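Local coordinates for protein 3-deoxy-d-manno-octulosonic-acid transferase (Acinetobacter baumannii, PDB 4BFC) that transfers 3-deoxy-D-manno-octulosonic acid (Kdo), probably from CMP-Kdo to a lipid A precursor, with this C-terminal domain binding the CMP-Kdo donor, at residues E40-V45 against K71-V76; W125-Q130 against M151-P156. One frame throughout, in Å; residues are numbered along the deposited sequence. Where two conformers were deposited one is given.

Contact 1 of 2, residues E40-V45 against K71-V76; sequences ENRQVV and KLVCIV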
loop_
_atom_site.group_PDB
_atom_site.type_symbol
_atom_site.label_atom_id
_atom_site.label_comp_id
_atom_site.label_asym_id
_atom_site.label_seq_id
_atom_site.Cartn_x
_atom_site.Cartn_y
_atom_site.Cartn_z
ATOM N N GLU A 40 -8.915 -23.458 -25.402
ATOM C CA GLU A 40 -7.959 -24.173 -26.275
ATOM C C GLU A 40 -7.702 -23.370 -27.561
ATOM O O GLU A 40 -6.568 -23.288 -28.031
ATOM C CB GLU A 40 -8.415 -25.616 -26.546
ATOM C CG GLU A 40 -7.432 -26.448 -27.391
ATOM C CD GLU A 40 -6.023 -26.601 -26.783
ATOM O OE1 GLU A 40 -5.881 -26.775 -25.538
ATOM O OE2 GLU A 40 -5.031 -26.562 -27.571
ATOM N N ASN A 41 -8.730 -22.691 -28.080
ATOM C CA ASN A 41 -8.519 -21.872 -29.275
ATOM C C ASN A 41 -8.596 -20.372 -29.003
ATOM O O ASN A 41 -9.026 -19.577 -29.862
ATOM C CB ASN A 41 -9.480 -22.273 -30.408
ATOM C CG ASN A 41 -9.470 -23.763 -30.678
ATOM O OD1 ASN A 41 -8.475 -24.325 -31.134
ATOM N ND2 ASN A 41 -10.586 -24.413 -30.382
ATOM N N ARG A 42 -8.190 -19.962 -27.795
ATOM C CA ARG A 42 -8.023 -18.564 -27.521
ATOM C C ARG A 42 -6.526 -18.385 -27.204
ATOM O O ARG A 42 -5.824 -19.377 -26.805
ATOM C CB ARG A 42 -8.815 -18.131 -26.264
ATOM C CG ARG A 42 -10.332 -18.335 -26.348
ATOM C CD ARG A 42 -10.894 -17.559 -27.527
ATOM N NE ARG A 42 -10.885 -16.088 -27.463
ATOM C CZ ARG A 42 -11.788 -15.331 -26.851
ATOM N NH1 ARG A 42 -12.816 -15.911 -26.191
ATOM N NH2 ARG A 42 -11.711 -14.019 -26.978
ATOM N N GLN A 43 -6.054 -17.183 -27.466
ATOM C CA GLN A 43 -4.706 -16.778 -26.996
ATOM C C GLN A 43 -4.915 -15.794 -25.842
ATOM O O GLN A 43 -5.382 -14.677 -26.047
ATOM C CB GLN A 43 -3.900 -16.129 -28.090
ATOM C CG GLN A 43 -3.519 -17.110 -29.156
ATOM C CD GLN A 43 -2.842 -16.416 -30.324
ATOM O OE1 GLN A 43 -3.283 -15.361 -30.804
ATOM N NE2 GLN A 43 -1.737 -16.984 -30.754
ATOM N N VAL A 44 -4.550 -16.276 -24.638
ATOM C CA VAL A 44 -4.811 -15.497 -23.403
ATOM C C VAL A 44 -3.564 -14.687 -23.013
ATOM O O VAL A 44 -2.475 -15.299 -22.785
ATOM C CB VAL A 44 -5.144 -16.431 -22.244
ATOM C CG1 VAL A 44 -5.412 -15.604 -20.970
ATOM C CG2 VAL A 44 -6.416 -17.215 -22.655
ATOM N N VAL A 45 -3.735 -13.366 -23.012
ATOM C CA VAL A 45 -2.650 -12.433 -22.618
ATOM C C VAL A 45 -3.101 -11.763 -21.317
ATOM O O VAL A 45 -4.262 -11.294 -21.260
ATOM C CB VAL A 45 -2.310 -11.430 -23.758
ATOM C CG1 VAL A 45 -2.052 -12.220 -25.060
ATOM C CG2 VAL A 45 -3.370 -10.365 -24.050
ATOM N N LYS A 71 -9.625 -14.348 -31.516
ATOM C CA LYS A 71 -9.003 -15.425 -30.751
ATOM C C LYS A 71 -8.365 -14.817 -29.467
ATOM O O LYS A 71 -8.213 -15.505 -28.467
ATOM C CB LYS A 71 -7.882 -16.145 -31.505
ATOM C CG LYS A 71 -8.273 -17.411 -32.273
ATOM C CD LYS A 71 -7.052 -17.998 -33.006
ATOM C CE LYS A 71 -5.905 -18.453 -32.083
ATOM N NZ LYS A 71 -5.713 -19.943 -32.021
ATOM N N LEU A 72 -7.892 -13.591 -29.581
ATOM C CA LEU A 72 -7.093 -13.016 -28.444
ATOM C C LEU A 72 -8.092 -12.667 -27.339
ATOM O O LEU A 72 -9.215 -12.246 -27.618
ATOM C CB LEU A 72 -6.410 -11.702 -28.881
ATOM C CG LEU A 72 -5.153 -11.827 -29.724
ATOM C CD1 LEU A 72 -4.792 -10.457 -30.247
ATOM C CD2 LEU A 72 -4.009 -12.323 -28.840
ATOM N N VAL A 73 -7.651 -12.712 -26.089
ATOM C CA VAL A 73 -8.474 -12.131 -25.002
ATOM C C VAL A 73 -7.454 -11.718 -23.987
ATOM O O VAL A 73 -6.444 -12.426 -23.789
ATOM C CB VAL A 73 -9.402 -13.173 -24.384
ATOM C CG1 VAL A 73 -8.704 -14.496 -23.971
ATOM C CG2 VAL A 73 -10.230 -12.530 -23.267
ATOM N N CYS A 74 -7.717 -10.560 -23.407
ATOM C CA CYS A 74 -6.795 -10.018 -22.338
ATOM C C CYS A 74 -7.452 -10.133 -20.982
ATOM O O CYS A 74 -8.481 -9.548 -20.753
ATOM C CB CYS A 74 -6.468 -8.607 -22.643
ATOM S SG CYS A 74 -5.371 -7.865 -21.452
ATOM N N ILE A 75 -6.776 -10.828 -20.080
ATOM C CA ILE A 75 -7.174 -10.844 -18.652
ATOM C C ILE A 75 -6.522 -9.632 -17.962
ATOM O O ILE A 75 -5.283 -9.446 -18.105
ATOM C CB ILE A 75 -6.774 -12.175 -17.979
ATOM C CG1 ILE A 75 -7.496 -13.369 -18.653
ATOM C CG2 ILE A 75 -7.071 -12.067 -16.432
ATOM C CD1 ILE A 75 -7.205 -14.734 -18.036
ATOM N N VAL A 76 -7.284 -8.840 -17.193
ATOM C CA VAL A 76 -6.737 -7.634 -16.489
ATOM C C VAL A 76 -6.919 -7.831 -14.972
ATOM O O VAL A 76 -8.030 -8.100 -14.540
ATOM C CB VAL A 76 -7.467 -6.345 -16.959
ATOM C CG1 VAL A 76 -6.875 -5.166 -16.229
ATOM C CG2 VAL A 76 -7.228 -6.173 -18.476
#

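Contact 2 of 2, residues W125-Q130 against M151-P156; sequences WYALSQ and MVLNVP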
loop_
_atom_site.group_PDB
_atom_site.type_symbol
_atom_site.label_atom_id
_atom_site.label_comp_id
_atom_site.label_asym_id
_atom_site.label_seq_id
_atom_site.Cartn_x
_atom_site.Cartn_y
_atom_site.Cartn_z
ATOM N N TRP A 125 -5.166 -16.920 -12.814
ATOM C CA TRP A 125 -5.046 -16.176 -14.099
ATOM C C TRP A 125 -3.712 -16.463 -14.735
ATOM O O TRP A 125 -3.660 -16.763 -15.908
ATOM C CB TRP A 125 -5.286 -14.696 -13.929
ATOM C CG TRP A 125 -6.558 -14.472 -13.120
ATOM C CD1 TRP A 125 -6.669 -13.789 -11.936
ATOM C CD2 TRP A 125 -7.865 -15.092 -13.344
ATOM N NE1 TRP A 125 -7.942 -13.892 -11.421
ATOM C CE2 TRP A 125 -8.713 -14.664 -12.223
ATOM C CE3 TRP A 125 -8.392 -15.939 -14.309
ATOM C CZ2 TRP A 125 -10.016 -15.060 -12.112
ATOM C CZ3 TRP A 125 -9.721 -16.382 -14.158
ATOM C CH2 TRP A 125 -10.520 -15.898 -13.113
ATOM N N TYR A 126 -2.614 -16.353 -13.979
ATOM C CA TYR A 126 -1.308 -16.781 -14.601
ATOM C C TYR A 126 -1.357 -18.228 -15.160
ATOM O O TYR A 126 -0.851 -18.508 -16.224
ATOM C CB TYR A 126 -0.191 -16.779 -13.540
ATOM C CG TYR A 126 0.295 -15.439 -13.097
ATOM C CD1 TYR A 126 0.544 -14.446 -14.053
ATOM C CD2 TYR A 126 0.549 -15.153 -11.734
ATOM C CE1 TYR A 126 1.022 -13.208 -13.694
ATOM C CE2 TYR A 126 1.044 -13.898 -11.371
ATOM C CZ TYR A 126 1.278 -12.947 -12.344
ATOM O OH TYR A 126 1.775 -11.738 -12.011
ATOM N N ALA A 127 -2.016 -19.147 -14.451
ATOM C CA ALA A 127 -2.077 -20.539 -14.918
ATOM C C ALA A 127 -2.904 -20.675 -16.232
ATOM O O ALA A 127 -2.803 -21.676 -16.947
ATOM C CB ALA A 127 -2.657 -21.443 -13.838
ATOM N N LEU A 128 -3.699 -19.668 -16.535
ATOM C CA LEU A 128 -4.498 -19.642 -17.776
ATOM C C LEU A 128 -3.818 -18.870 -18.920
ATOM O O LEU A 128 -4.342 -18.816 -20.065
ATOM C CB LEU A 128 -5.925 -19.124 -17.511
ATOM C CG LEU A 128 -6.808 -20.049 -16.641
ATOM C CD1 LEU A 128 -8.132 -19.365 -16.375
ATOM C CD2 LEU A 128 -7.047 -21.374 -17.366
ATOM N N SER A 129 -2.667 -18.243 -18.640
ATOM C CA SER A 129 -2.124 -17.269 -19.577
ATOM C C SER A 129 -1.105 -17.932 -20.554
ATOM O O SER A 129 -0.310 -18.841 -20.154
ATOM C CB SER A 129 -1.354 -16.200 -18.775
ATOM O OG SER A 129 -2.191 -15.559 -17.786
ATOM N N GLN A 130 -1.085 -17.410 -21.784
ATOM C CA GLN A 130 -0.034 -17.718 -22.770
ATOM C C GLN A 130 1.182 -16.816 -22.586
ATOM O O GLN A 130 2.329 -17.271 -22.750
ATOM C CB GLN A 130 -0.524 -17.664 -24.223
ATOM C CG GLN A 130 -1.123 -18.957 -24.716
ATOM C CD GLN A 130 -2.348 -19.330 -23.953
ATOM O OE1 GLN A 130 -3.459 -18.813 -24.236
ATOM N NE2 GLN A 130 -2.193 -20.215 -22.988
ATOM N N MET A 151 6.803 -16.993 -13.557
ATOM C CA MET A 151 7.982 -17.748 -13.980
ATOM C C MET A 151 7.817 -19.214 -13.590
ATOM O O MET A 151 8.116 -20.136 -14.335
ATOM C CB MET A 151 9.225 -17.192 -13.260
ATOM C CG MET A 151 9.756 -15.832 -13.714
ATOM S SD MET A 151 10.555 -15.838 -15.343
ATOM C CE MET A 151 10.852 -14.119 -15.615
ATOM N N VAL A 152 7.343 -19.399 -12.370
ATOM C CA VAL A 152 7.190 -20.742 -11.799
ATOM C C VAL A 152 6.091 -21.480 -12.563
ATOM O O VAL A 152 6.168 -22.680 -12.752
ATOM C CB VAL A 152 6.838 -20.566 -10.283
ATOM C CG1 VAL A 152 6.139 -21.771 -9.655
ATOM C CG2 VAL A 152 8.080 -20.172 -9.483
ATOM N N LEU A 153 5.102 -20.739 -13.062
ATOM C CA LEU A 153 4.008 -21.349 -13.844
ATOM C C LEU A 153 4.258 -21.410 -15.337
ATOM O O LEU A 153 3.344 -21.718 -16.144
ATOM C CB LEU A 153 2.662 -20.686 -13.529
ATOM C CG LEU A 153 2.095 -20.764 -12.114
ATOM C CD1 LEU A 153 1.022 -19.685 -11.943
ATOM C CD2 LEU A 153 1.508 -22.143 -11.796
ATOM N N ASN A 154 5.514 -21.177 -15.728
ATOM C CA ASN A 154 5.954 -21.339 -17.089
ATOM C C ASN A 154 5.355 -20.349 -18.100
ATOM O O ASN A 154 5.284 -20.624 -19.296
ATOM C CB ASN A 154 5.782 -22.822 -17.532
ATOM C CG ASN A 154 6.556 -23.774 -16.624
ATOM O OD1 ASN A 154 7.771 -23.688 -16.546
ATOM N ND2 ASN A 154 5.845 -24.640 -15.889
ATOM N N VAL A 155 5.002 -19.157 -17.609
ATOM C CA VAL A 155 4.438 -18.112 -18.436
ATOM C C VAL A 155 5.530 -17.154 -18.888
ATOM O O VAL A 155 6.187 -16.561 -18.046
ATOM C CB VAL A 155 3.389 -17.263 -17.702
ATOM C CG1 VAL A 155 2.784 -16.255 -18.669
ATOM C CG2 VAL A 155 2.317 -18.155 -17.113
ATOM N N PRO A 156 5.714 -16.981 -20.210
ATOM C CA PRO A 156 6.601 -15.897 -20.667
ATOM C C PRO A 156 6.202 -14.522 -20.101
ATOM O O PRO A 156 5.023 -14.158 -20.125
ATOM C CB PRO A 156 6.473 -15.929 -22.176
ATOM C CG PRO A 156 5.899 -17.263 -22.499
ATOM C CD PRO A 156 5.092 -17.703 -21.336
HETATM O O HOH W 1 2.336 -20.234 -20.555
#

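Contact 1 of 2, residues E40-V45 against K71-V76
Val-45 and Val-73 sit in the tight part of this contact, where two parallel strands run side by side. Val-45 N bonds to Val-73 O at 3.0 Å, almost straight at 174°. Val-45 O then accepts Ile-75 N at 2.8 Å. On one face of the sheet, Val-44 CG1 meets Ile-75 CD1 at 3.5 Å, while Val-44 CG2 lies alongside Val-73 CG1. On the other face, Val-45 CG2 packs on Cys-74 CB, and Leu-62 of helix 54-68 touches both residues. That helix links the strands in a beta-alpha-beta unit, part of the Rossmann-like parallel sheet of a GT-B glycosyltransferase domain.

The strand starts are more polar. Lys-71 O takes two donors from opposite faces of its carbonyl plane: Gln-43 N and Arg-42 NE, each at 2.9 Å. The Arg-42 chain bends at chi2 (-59°) and chi3 (-69°), which sets one face of the guanidinium against Val-73, with Lys-71 O and Leu-72 O at its edge. Its NH2 reaches Leu-72 O at 3.1 Å and also bonds to Thr-111 O, while NH1 bonds to His-108 O. On the looser solvent side, the exposed Lys-71 chain runs past Asn-41 O, its CE 4.0 Å from Gln-43 CG.

Contact 2 of 2, residues W125-Q130 against M151-P156
This is a small, partly buried apolar contact between two helix ends and the loops that lead from them into neighbouring strands of the sheet. Helix 122-128 runs into strand 131-134, and helix 148-152 into strand 157-159. Leu-153 and Val-155 point toward the first helix end. Leu-153 CD1 touches Tyr-126 CB at 3.5 Å and lies near Ala-127 N. The Tyr-126 side chain also touches Glu-149 and Pro-150, earlier in helix 148-152, and Ile-27 of helix 24-36 packs on Leu-153.

The two branches of Val-155 divide the work. CG1 is anti to the backbone N (chi1 -176°) and faces Ser-129 CB at 4.1 Å. CG2 rests 3.3 Å from Tyr-126 O, an oxygen that already accepts Ser-129 N. A Schellman motif ends helix 148-152, with bonds from Val-155 N to Pro-150 O and from Asn-154 N to Met-151 O. Asn-154, with positive phi, is its C-prime residue. Val-155 follows the turn and points toward the other segment.

Ser-129 OG donates to Trp-125 O at 2.7 Å, from above the carbonyl plane. Leu-128 N reaches the same oxygen from the opposite face. Ser-129 OG also bonds to Thr-46 OG1. A water lies between the two loops, 3.0 Å from Ser-129 O and 3.2 Å from Asn-154 O, and can donate to either. Toward the strands, Pro-156 CD lies 3.1 Å from Gln-130 O.

Overall arrangement
Contacts 1 and 2 have centres 12 Å apart and meet at the middle of one parallel sheet. They follow each other along the chain. Strand 43-50 lies between strands 72-78 and 131-134. It pairs with strand 72-78 on one edge (contact 1) and with Gln-130, at the end of contact 2's first segment, on the other. Val-44 O lies 2.7 Å from Gln-130 N, a probable hydrogen bond. Gln-130 OE1 accepts Val-44 N, and Leu-128 O packs 3.3 Å from Val-44 CB. A bound beta-mercaptoethanol, probably a crystallisation additive, lies about 6 Å from the Pro-156 side chain. It does not tell how these segments relate to the CMP-Kdo site.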